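Local coordinates for protein DNA ligase (Alteromonas mediterranea, PDB 6GDR) that probably seals breaks in duplex DNA as a compact Lig E-type ligase, using an adenylate group derived from ATP, and is seen here with AMP and DNA, at residues 143-148 against 191-196; 167-172 against 176-181; 198-201 against 205-208; 201-204 against 208-211. All coordinates share one frame; numbering follows the deposited sequence.

All four interactions lie within the ATP-dependent ligase (nucleotidyltransferase) domain, arranged around adjacent strands 189-194 and 207-210 of one mixed sheet. Interaction 1 ties helix 142-154 to the end of strand 189-194. Interaction 2 falls inside the loop it closes, on helix 172-184, the centres of interactions 1 and 2 being about 18 Å apart. Interactions 3 and 4 follow along the chain; they overlap in sequence, have centres about 7 Å apart, and fold the connection between the two strands against strand 207-210. Interactions 1 and 4 both touch AMP, through Met-191 and Lys-209, and Leu-179 of interaction 2 packs on Val-210. The same pair of strands thus joins nucleotide pocket, surface helix and DNA-contacting loop.

Interaction 1 (143-148 against 191-196); sequences DSRLNM and MLHHKK. With AMP (adenosine monophosphate), chain G.
Asp-143 N donates to Lys-195 O at 3.0 Å, a backbone bond that fastens the first turn of helix 142-154 to the residue just after strand 189-194. Beside this bond the two side chains run alongside each other in the same direction, Asp-143 OD1 coming 4.0 Å from Lys-195 CB. They do not form a salt bridge: OD1 of Asp-143 is 6.0 Å from Lys-195 NZ and is instead hydrogen-bonded to Trp-30 NE1, while the lysine makes a cation-pi contact with the same tryptophan.

The second point of contact is between side chains. His-193 has two conformers, of which one is described, so its contact with Arg-145 and the water link are tentative. The two side chains cross at about a right angle, with guanidinium and imidazole planes 52° apart, and His-193 CE1 sits at the guanidinium edge, 3.6 Å from Arg-145 NH2. A bend in the arginine chain at chi3 (-65°) turns the group this way, and its NE is held in a salt bridge with Asp-134. No direct hydrogen bond joins the pair. A water accepts from Arg-145 NH2 at 3.1 Å and lies in the plane of the imidazole, 3.0 Å from His-193 NE2.

Two residues back on the same strand, Met-191 packs on the adenine of AMP, its CG 3.5 Å from N1, so the strand serves helix and nucleotide at once. Asp-134 offsets the arginine charge to an unknown extent; even so, the guanidinium may disfavour a protonated His-193 in this conformer, and water is a fitting intermediary.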
# COMPACT_ATOMS: atom_id res chain seq x y z
N ASP D 143 20.33 6.01 2.25
CA ASP D 143 21.07 6.54 1.12
C ASP D 143 22.07 5.52 0.60
O ASP D 143 22.22 5.34 -0.62
CB ASP D 143 21.78 7.84 1.51
CG ASP D 143 22.03 8.75 0.33
OD1 ASP D 143 21.15 9.58 0.02
OD2 ASP D 143 23.11 8.64 -0.29
N SER D 144 22.75 4.82 1.51
CA SER D 144 23.70 3.79 1.10
C SER D 144 22.98 2.58 0.52
O SER D 144 23.42 2.02 -0.49
CB SER D 144 24.56 3.37 2.29
OG SER D 144 25.34 2.23 1.98
N ARG D 145 21.87 2.17 1.13
CA ARG D 145 21.12 1.03 0.62
C ARG D 145 20.56 1.32 -0.77
O ARG D 145 20.60 0.46 -1.66
CB ARG D 145 19.99 0.66 1.59
CG ARG D 145 20.47 0.49 3.03
CD ARG D 145 19.46 -0.27 3.87
NE ARG D 145 18.20 0.46 4.04
CZ ARG D 145 17.97 1.36 4.99
NH1 ARG D 145 18.91 1.68 5.87
NH2 ARG D 145 16.79 1.96 5.06
N LEU D 146 20.04 2.53 -0.98
CA LEU D 146 19.60 2.93 -2.32
C LEU D 146 20.75 2.81 -3.32
O LEU D 146 20.58 2.25 -4.41
CB LEU D 146 19.06 4.36 -2.29
CG LEU D 146 18.66 4.96 -3.64
CD1 LEU D 146 17.51 4.19 -4.26
CD2 LEU D 146 18.30 6.43 -3.48
N ASN D 147 21.92 3.35 -2.96
CA ASN D 147 23.07 3.24 -3.85
C ASN D 147 23.38 1.79 -4.17
O ASN D 147 23.68 1.45 -5.32
CB ASN D 147 24.29 3.92 -3.21
CG ASN D 147 24.10 5.42 -3.04
OD1 ASN D 147 23.28 6.03 -3.72
ND2 ASN D 147 24.86 6.01 -2.13
N MET D 148 23.31 0.91 -3.17
CA MET D 148 23.54 -0.51 -3.40
C MET D 148 22.50 -1.08 -4.36
O MET D 148 22.83 -1.87 -5.25
CB MET D 148 23.52 -1.27 -2.07
CG MET D 148 24.68 -0.92 -1.15
SD MET D 148 24.41 -1.44 0.56
CE MET D 148 24.04 -3.18 0.35
N MET D 191 5.64 8.05 -0.88
CA MET D 191 6.39 7.49 0.23
C MET D 191 7.60 8.37 0.49
O MET D 191 8.25 8.85 -0.44
CB MET D 191 6.84 6.06 -0.07
CG MET D 191 5.69 5.08 -0.29
SD MET D 191 4.70 4.80 1.19
CE MET D 191 5.85 3.90 2.21
N LEU D 192 7.89 8.59 1.77
CA LEU D 192 9.01 9.42 2.20
C LEU D 192 9.93 8.57 3.06
O LEU D 192 9.51 8.07 4.11
CB LEU D 192 8.52 10.64 2.98
CG LEU D 192 7.39 11.44 2.33
CD1 LEU D 192 6.93 12.55 3.26
CD2 LEU D 192 7.84 12.01 1.00
N HIS D 193 11.17 8.40 2.62
CA HIS D 193 12.16 7.61 3.34
C HIS D 193 13.34 8.51 3.67
O HIS D 193 13.99 9.06 2.77
CB HIS D 193 12.61 6.40 2.51
CG HIS D 193 13.12 5.26 3.34
ND1 HIS D 193 13.10 3.96 2.89
CD2 HIS D 193 13.65 5.23 4.58
CE1 HIS D 193 13.60 3.17 3.83
NE2 HIS D 193 13.94 3.92 4.86
N HIS D 194 13.63 8.66 4.96
CA HIS D 194 14.70 9.53 5.40
C HIS D 194 16.04 9.03 4.88
O HIS D 194 16.35 7.84 4.95
CB HIS D 194 14.72 9.61 6.93
CG HIS D 194 15.29 10.89 7.46
ND1 HIS D 194 16.56 10.98 7.99
CD2 HIS D 194 14.77 12.14 7.54
CE1 HIS D 194 16.79 12.22 8.38
NE2 HIS D 194 15.72 12.94 8.11
N LYS D 195 16.85 9.96 4.35
CA LYS D 195 18.10 9.59 3.70
C LYS D 195 19.10 9.03 4.71
O LYS D 195 19.68 7.96 4.50
CB LYS D 195 18.69 10.79 2.97
CG LYS D 195 17.72 11.49 2.03
CD LYS D 195 18.38 12.67 1.33
CE LYS D 195 17.40 13.41 0.43
NZ LYS D 195 17.99 14.65 -0.14
N LYS D 196 19.32 9.75 5.81
CA LYS D 196 20.35 9.42 6.78
C LYS D 196 19.84 8.54 7.91
O LYS D 196 20.38 8.58 9.03
CB LYS D 196 20.96 10.70 7.35
CG LYS D 196 19.94 11.62 8.02
CD LYS D 196 20.58 12.83 8.67
CE LYS D 196 20.06 13.04 10.08
P AMP G . 0.50 0.16 3.71
O1P AMP G . 0.37 0.30 2.21
O2P AMP G . -0.26 1.13 4.59
O5' AMP G . 2.06 0.26 4.08
C5' AMP G . 3.00 0.66 3.08
C4' AMP G . 3.26 -0.50 2.12
O4' AMP G . 3.35 -0.01 0.78
C3' AMP G . 4.54 -1.27 2.40
O3' AMP G . 4.22 -2.58 2.87
C2' AMP G . 5.28 -1.33 1.08
O2' AMP G . 5.62 -2.67 0.72
C1' AMP G . 4.33 -0.74 0.04
N9 AMP G . 4.94 0.16 -0.98
C8 AMP G . 4.44 0.28 -2.22
N7 AMP G . 5.17 1.15 -2.96
C5 AMP G . 6.16 1.61 -2.18
C6 AMP G . 7.29 2.56 -2.35
N6 AMP G . 7.48 3.19 -3.52
N1 AMP G . 8.10 2.76 -1.29
C2 AMP G . 7.92 2.13 -0.12
N3 AMP G . 6.91 1.26 0.09
C4 AMP G . 6.02 0.95 -0.88
O HOH W 1 15.29 3.23 7.50

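Interaction 2 (167-172 against 176-181); sequences FTLSSV and EEKLEQ
Phe-167 and Leu-169 lean on Lys-178 where a loop that leads into helix 172-184 packs against that same helix, at the surface of the nucleotidyltransferase domain. The lysine is the central element. Its CG lies opposite the backbone N (chi1 -176°) and the chain then bends at chi2, which lays the methylenes along the side facing the loop. Leu-169 crosses this chain at about a right angle, its CD1 4.1 Å from Lys-178 CB. Farther out, the ring of Phe-167 meets the lysine at a slant, CZ approaching Lys-178 CE to 4.0 Å, and Leu-169 CG rests at the ring's edge. The ammonium is too distant for more than a weak cation-pi attraction: Lys-178 NZ is 5.6 Å from the Phe-167 ring centroid. It has a firmer partner about one helical turn onward, Lys-178 NZ donating to Gln-181 OE1 at 2.8 Å.

Phe-167 and Leu-169 also touch Val-31 of strand 29-34, so the loop contacts both that strand and helix 172-184. Ser-171 holds the N-cap position without a capping side-chain bond. The first helical turn closes through the backbone, where Glu-176 N donates a hydrogen bond to Val-172 O at 3.0 Å.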
# COMPACT_ATOMS: atom_id res chain seq x y z
N PHE D 167 13.24 10.65 -5.93
CA PHE D 167 13.48 12.05 -6.24
C PHE D 167 13.40 12.86 -4.96
O PHE D 167 13.20 12.32 -3.87
CB PHE D 167 12.47 12.56 -7.29
CG PHE D 167 11.04 12.33 -6.91
CD1 PHE D 167 10.32 13.30 -6.23
CD2 PHE D 167 10.40 11.14 -7.23
CE1 PHE D 167 9.00 13.09 -5.88
CE2 PHE D 167 9.08 10.93 -6.88
CZ PHE D 167 8.38 11.90 -6.21
N THR D 168 13.57 14.18 -5.09
CA THR D 168 13.61 15.09 -3.96
C THR D 168 12.56 16.18 -4.11
O THR D 168 12.32 16.67 -5.22
CB THR D 168 15.00 15.73 -3.82
OG1 THR D 168 15.99 14.70 -3.71
CG2 THR D 168 15.07 16.61 -2.58
N LEU D 169 11.93 16.54 -3.00
CA LEU D 169 11.03 17.68 -2.90
C LEU D 169 11.54 18.61 -1.81
O LEU D 169 12.37 18.24 -0.98
CB LEU D 169 9.59 17.22 -2.61
CG LEU D 169 8.95 16.31 -3.66
CD1 LEU D 169 7.63 15.76 -3.14
CD2 LEU D 169 8.74 17.05 -4.97
N SER D 170 11.02 19.84 -1.81
CA SER D 170 11.48 20.86 -0.87
C SER D 170 10.39 21.21 0.13
O SER D 170 10.34 20.64 1.22
CB SER D 170 11.94 22.11 -1.63
OG SER D 170 10.87 22.64 -2.41
N SER D 171 9.50 22.14 -0.23
CA SER D 171 8.47 22.60 0.69
C SER D 171 7.40 21.54 0.90
O SER D 171 7.27 20.58 0.13
CB SER D 171 7.82 23.88 0.16
OG SER D 171 8.81 24.84 -0.20
N VAL D 172 6.62 21.72 1.97
CA VAL D 172 5.43 20.89 2.15
C VAL D 172 4.43 21.18 1.05
O VAL D 172 3.65 20.31 0.65
CB VAL D 172 4.82 21.10 3.55
CG1 VAL D 172 5.87 20.86 4.63
CG2 VAL D 172 4.23 22.50 3.67
N GLU D 176 2.34 18.53 -1.37
CA GLU D 176 0.91 18.51 -1.62
C GLU D 176 0.61 18.54 -3.11
O GLU D 176 -0.28 17.83 -3.59
CB GLU D 176 0.24 19.69 -0.92
CG GLU D 176 -1.22 19.45 -0.55
CD GLU D 176 -1.37 18.47 0.60
OE1 GLU D 176 -0.36 18.17 1.28
OE2 GLU D 176 -2.50 17.99 0.83
N GLU D 177 1.36 19.35 -3.87
CA GLU D 177 1.12 19.45 -5.31
C GLU D 177 1.52 18.16 -6.03
O GLU D 177 0.82 17.72 -6.94
CB GLU D 177 1.88 20.64 -5.89
CG GLU D 177 1.36 21.99 -5.41
CD GLU D 177 2.13 23.15 -6.03
OE1 GLU D 177 3.19 22.91 -6.63
OE2 GLU D 177 1.66 24.30 -5.91
N LYS D 178 2.64 17.56 -5.64
CA LYS D 178 3.05 16.30 -6.26
C LYS D 178 2.05 15.20 -5.95
O LYS D 178 1.71 14.40 -6.82
CB LYS D 178 4.45 15.91 -5.79
CG LYS D 178 5.01 14.66 -6.46
CD LYS D 178 5.25 14.88 -7.95
CE LYS D 178 5.66 13.60 -8.65
NZ LYS D 178 5.75 13.78 -10.13
N LEU D 179 1.57 15.14 -4.70
CA LEU D 179 0.56 14.16 -4.34
C LEU D 179 -0.68 14.31 -5.21
O LEU D 179 -1.20 13.32 -5.75
CB LEU D 179 0.21 14.30 -2.86
CG LEU D 179 -0.89 13.39 -2.33
CD1 LEU D 179 -0.51 11.92 -2.49
CD2 LEU D 179 -1.18 13.72 -0.87
N GLU D 180 -1.17 15.54 -5.37
CA GLU D 180 -2.32 15.79 -6.23
C GLU D 180 -2.06 15.30 -7.65
O GLU D 180 -2.88 14.60 -8.24
CB GLU D 180 -2.66 17.28 -6.22
CG GLU D 180 -3.95 17.63 -5.48
CD GLU D 180 -5.19 17.17 -6.22
OE1 GLU D 180 -6.11 16.64 -5.56
OE2 GLU D 180 -5.25 17.33 -7.46
N GLN D 181 -0.90 15.67 -8.21
CA GLN D 181 -0.58 15.27 -9.57
C GLN D 181 -0.54 13.75 -9.71
O GLN D 181 -1.13 13.18 -10.63
CB GLN D 181 0.75 15.89 -10.00
CG GLN D 181 1.22 15.49 -11.39
CD GLN D 181 2.14 14.28 -11.38
OE1 GLN D 181 2.97 14.12 -10.48
NE2 GLN D 181 1.99 13.42 -12.38

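Interaction 3 (198-201 against 205-208); sequences FYHS and DKLI. Unlike the reference sequence in segment 205-208: Ile-208 (reference Leu).
Lys-206 reaches Phe-198 and His-200 across the long connection between antiparallel neighbours 189-194 and 207-210, an arrangement like a beta hairpin with a wide loop. Its CB is directed at the opposite segment, and the chain from there is nearly extended through chi2 and chi3. CB and CG remain clear of Phe-198, and CD is the first carbon to make contact, Lys-206 CD lying 3.9 Å from Phe-198 O. CE is already farther from that oxygen, with Lys-206 CE 4.6 Å from Phe-198 O, and a bend at chi4 (75°) then turns NZ toward His-200 and Ser-204.

There Lys-206 NZ approaches the imidazole of His-200 obliquely without hydrogen bonding to it. Its actual partner is Ser-204 OG, two residues earlier in the chain. Having the ammonium beside it would probably make His-200 less ready to take up a second proton. The lysine side chain also touches Gln-12 and Ala-197, and its backbone pairs with His-194 of the neighbouring strand 189-194.

This is a surface contact whose nearest atom is about 4 Å from the bound DNA. At the tip, Lys-206 NZ stands 3.9 Å from His-200 ND1.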
# COMPACT_ATOMS: atom_id res chain seq x y z
N PHE D 198 18.83 4.76 9.62
CA PHE D 198 19.13 3.34 9.61
C PHE D 198 17.85 2.53 9.66
O PHE D 198 16.83 2.98 10.19
CB PHE D 198 20.04 2.96 10.79
CG PHE D 198 21.38 3.63 10.77
CD1 PHE D 198 22.04 3.92 11.95
CD2 PHE D 198 22.00 3.96 9.57
CE1 PHE D 198 23.28 4.53 11.95
CE2 PHE D 198 23.24 4.57 9.56
CZ PHE D 198 23.88 4.86 10.75
N TYR D 199 17.91 1.32 9.12
CA TYR D 199 16.75 0.44 9.11
C TYR D 199 16.38 0.05 10.54
O TYR D 199 17.25 -0.24 11.37
CB TYR D 199 17.03 -0.81 8.28
CG TYR D 199 15.79 -1.58 7.88
CD1 TYR D 199 15.20 -1.39 6.64
CD2 TYR D 199 15.20 -2.48 8.76
CE1 TYR D 199 14.07 -2.09 6.28
CE2 TYR D 199 14.06 -3.18 8.40
CZ TYR D 199 13.50 -2.98 7.16
OH TYR D 199 12.37 -3.68 6.80
N HIS D 200 15.08 0.04 10.82
CA HIS D 200 14.59 -0.32 12.14
C HIS D 200 13.11 -0.68 12.03
O HIS D 200 12.34 0.05 11.39
CB HIS D 200 14.79 0.83 13.14
CG HIS D 200 14.12 0.61 14.46
ND1 HIS D 200 13.15 1.46 14.95
CD2 HIS D 200 14.27 -0.36 15.39
CE1 HIS D 200 12.74 1.02 16.13
NE2 HIS D 200 13.41 -0.08 16.42
N SER D 201 12.73 -1.79 12.65
CA SER D 201 11.35 -2.25 12.57
C SER D 201 10.40 -1.22 13.16
O SER D 201 10.79 -0.31 13.89
CB SER D 201 11.19 -3.58 13.30
OG SER D 201 11.42 -3.42 14.69
N ASP D 205 9.15 8.38 12.01
CA ASP D 205 9.26 9.41 10.99
C ASP D 205 10.31 9.10 9.94
O ASP D 205 10.45 9.87 8.98
CB ASP D 205 9.58 10.76 11.64
CG ASP D 205 8.38 11.37 12.33
OD1 ASP D 205 7.25 11.25 11.80
OD2 ASP D 205 8.55 11.98 13.41
N LYS D 206 11.05 7.99 10.08
CA LYS D 206 12.05 7.63 9.08
C LYS D 206 11.42 7.14 7.78
O LYS D 206 12.07 7.22 6.73
CB LYS D 206 12.98 6.55 9.65
CG LYS D 206 13.51 6.85 11.04
CD LYS D 206 14.46 5.76 11.53
CE LYS D 206 14.60 5.76 13.04
NZ LYS D 206 13.40 5.20 13.71
N LEU D 207 10.19 6.64 7.83
CA LEU D 207 9.50 6.13 6.65
C LEU D 207 8.03 6.51 6.76
O LEU D 207 7.29 5.90 7.54
CB LEU D 207 9.66 4.61 6.53
CG LEU D 207 8.92 3.92 5.38
CD1 LEU D 207 9.38 4.47 4.04
CD2 LEU D 207 9.13 2.42 5.45
N ILE D 208 7.61 7.50 5.98
CA ILE D 208 6.28 8.09 6.11
C ILE D 208 5.46 7.77 4.87
O ILE D 208 5.98 7.60 3.77
CB ILE D 208 6.38 9.61 6.35
CG1 ILE D 208 6.94 9.89 7.74
CG2 ILE D 208 5.01 10.29 6.21
CD1 ILE D 208 7.82 11.11 7.82

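Interaction 4 (201-204 against 208-211); sequences SGRS and IKVK. Unlike the reference sequence in segment 208-211: Ile-208 (reference Leu). With AMP (adenosine monophosphate), chain G; nucleotides of chain A.
The backbone of 201-204 passes strand 207-210 at a distance, the nearest CA atoms, those of Ser-204 and Ile-208, being 7.4 Å apart. The sequence Lys-209 to Lys-211, at the end of this strand, matches the Lys-x-Lys of nucleotidyltransferase motif V, while the loop faces the DNA. Close to the strand, Ser-204 O lies 4.3 Å from CG1 of Ile-208, which differs from the reference sequence.

The main side-chain approach is between two cations. Arg-203 stretches out straight from CG to NE and presents its guanidinium edge to Lys-209, Arg-203 NH2 standing 4.4 Å from Lys-209 NZ. These charges gather around phosphates, which can be expected to compensate them: Lys-209 NZ donates to O2P of AMP at 2.6 Å, and Arg-203 packs on a DNA phosphate. The lysine reaches the nucleotide because, with chi1 at 172°, the chain leaves beside the carbonyl carbon and then turns at chi3. Arg-50, Lys-34 and Glu-73 are among the other residues bonded to AMP.

Backbone atoms of the loop also contact the DNA. Gly-202 adopts a positive phi of 85°, and with no side chain in the way its CA comes 3.3 Å from OP2 of DA6 of chain A. Next to it, Arg-203 N donates a nearly straight bond (164°) to the same OP2 of DA6, 2.8 Å away.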
# COMPACT_ATOMS: atom_id res chain seq x y z
N SER D 201 12.73 -1.79 12.65
CA SER D 201 11.35 -2.25 12.57
C SER D 201 10.40 -1.22 13.16
O SER D 201 10.79 -0.31 13.89
CB SER D 201 11.19 -3.58 13.30
OG SER D 201 11.42 -3.42 14.69
N GLY D 202 9.12 -1.37 12.82
CA GLY D 202 8.09 -0.52 13.38
C GLY D 202 7.91 0.78 12.61
O GLY D 202 8.54 1.04 11.58
N ARG D 203 7.04 1.62 13.15
CA ARG D 203 6.70 2.90 12.55
C ARG D 203 7.49 4.03 13.20
O ARG D 203 7.72 4.01 14.42
CB ARG D 203 5.20 3.18 12.67
CG ARG D 203 4.34 2.34 11.74
CD ARG D 203 2.86 2.50 12.04
NE ARG D 203 2.02 1.97 10.97
CZ ARG D 203 1.57 0.72 10.90
NH1 ARG D 203 1.87 -0.16 11.84
NH2 ARG D 203 0.82 0.35 9.87
N SER D 204 7.90 5.00 12.39
CA SER D 204 8.59 6.19 12.87
C SER D 204 8.60 7.20 11.74
O SER D 204 8.12 6.92 10.63
CB SER D 204 10.01 5.86 13.34
OG SER D 204 10.86 5.56 12.24
N ILE D 208 7.61 7.50 5.98
CA ILE D 208 6.28 8.09 6.11
C ILE D 208 5.46 7.77 4.87
O ILE D 208 5.98 7.60 3.77
CB ILE D 208 6.38 9.61 6.35
CG1 ILE D 208 6.94 9.89 7.74
CG2 ILE D 208 5.01 10.29 6.21
CD1 ILE D 208 7.82 11.11 7.82
N LYS D 209 4.15 7.69 5.08
CA LYS D 209 3.18 7.26 4.07
C LYS D 209 2.21 8.40 3.82
O LYS D 209 1.68 8.98 4.77
CB LYS D 209 2.46 6.00 4.56
CG LYS D 209 1.28 5.52 3.74
CD LYS D 209 0.32 4.73 4.61
CE LYS D 209 1.02 3.63 5.42
NZ LYS D 209 0.10 2.95 6.37
N VAL D 210 1.98 8.71 2.55
CA VAL D 210 1.16 9.86 2.16
C VAL D 210 0.12 9.39 1.15
O VAL D 210 0.47 8.91 0.07
CB VAL D 210 2.01 11.00 1.57
CG1 VAL D 210 1.20 12.28 1.54
CG2 VAL D 210 3.29 11.18 2.37
N LYS D 211 -1.16 9.54 1.50
CA LYS D 211 -2.26 9.15 0.64
C LYS D 211 -3.38 10.17 0.76
O LYS D 211 -3.59 10.76 1.83
CB LYS D 211 -2.79 7.75 1.00
CG LYS D 211 -1.85 6.61 0.65
CD LYS D 211 -2.15 5.36 1.47
CE LYS D 211 -3.54 4.79 1.19
NZ LYS D 211 -3.68 4.30 -0.21
P AMP G . 0.50 0.16 3.71
O1P AMP G . 0.37 0.30 2.21
O2P AMP G . -0.26 1.13 4.59
O5' AMP G . 2.06 0.26 4.08
C5' AMP G . 3.00 0.66 3.08
C4' AMP G . 3.26 -0.50 2.12
O4' AMP G . 3.35 -0.01 0.78
C3' AMP G . 4.54 -1.27 2.40
O3' AMP G . 4.22 -2.58 2.87
C2' AMP G . 5.28 -1.33 1.08
O2' AMP G . 5.62 -2.67 0.72
C1' AMP G . 4.33 -0.74 0.04
N9 AMP G . 4.94 0.16 -0.98
C8 AMP G . 4.44 0.28 -2.22
N7 AMP G . 5.17 1.15 -2.96
C5 AMP G . 6.16 1.61 -2.18
C6 AMP G . 7.29 2.56 -2.35
N6 AMP G . 7.48 3.19 -3.52
N1 AMP G . 8.10 2.76 -1.29
C2 AMP G . 7.92 2.13 -0.12
N3 AMP G . 6.91 1.26 0.09
C4 AMP G . 6.02 0.95 -0.88
P DA A 6 7.14 0.49 16.85
OP1 DA A 6 8.49 -0.07 16.60
OP2 DA A 6 6.27 0.87 15.72
O5' DA A 6 6.33 -0.52 17.78
C5' DA A 6 6.71 -0.70 19.13
C4' DA A 6 5.73 -1.60 19.84
O4' DA A 6 4.58 -0.82 20.27
C3' DA A 6 5.18 -2.74 18.98
O3' DA A 6 5.20 -3.97 19.70
C2' DA A 6 3.78 -2.27 18.63
C1' DA A 6 3.39 -1.45 19.85
N9 DA A 6 2.37 -0.44 19.58
C8 DA A 6 2.35 0.46 18.54
N7 DA A 6 1.30 1.25 18.55
C5 DA A 6 0.59 0.85 19.67
C6 DA A 6 -0.62 1.31 20.23
N6 DA A 6 -1.34 2.30 19.72
N1 DA A 6 -1.05 0.69 21.35
C2 DA A 6 -0.32 -0.30 21.87
N3 DA A 6 0.83 -0.81 21.43
C4 DA A 6 1.24 -0.19 20.31
P DG A 5 6.53 7.29 16.53
OP1 DG A 5 7.84 7.80 16.06
OP2 DG A 5 5.32 7.46 15.71
O5' DG A 5 6.68 5.73 16.86
C5' DG A 5 7.50 5.31 17.93
C4' DG A 5 6.95 4.04 18.56
O4' DG A 5 5.75 4.36 19.31
C3' DG A 5 6.56 2.95 17.56
O3' DG A 5 7.33 1.78 17.79
C2' DG A 5 5.06 2.73 17.79
C1' DG A 5 4.85 3.29 19.18
N9 DG A 5 3.50 3.79 19.44
C8 DG A 5 2.75 4.62 18.64
N7 DG A 5 1.58 4.91 19.14
C5 DG A 5 1.55 4.23 20.35
C6 DG A 5 0.54 4.16 21.34
O6 DG A 5 -0.57 4.71 21.34
N1 DG A 5 0.92 3.36 22.41
C2 DG A 5 2.13 2.70 22.51
N2 DG A 5 2.32 1.97 23.62
N3 DG A 5 3.08 2.76 21.60
C4 DG A 5 2.73 3.54 20.55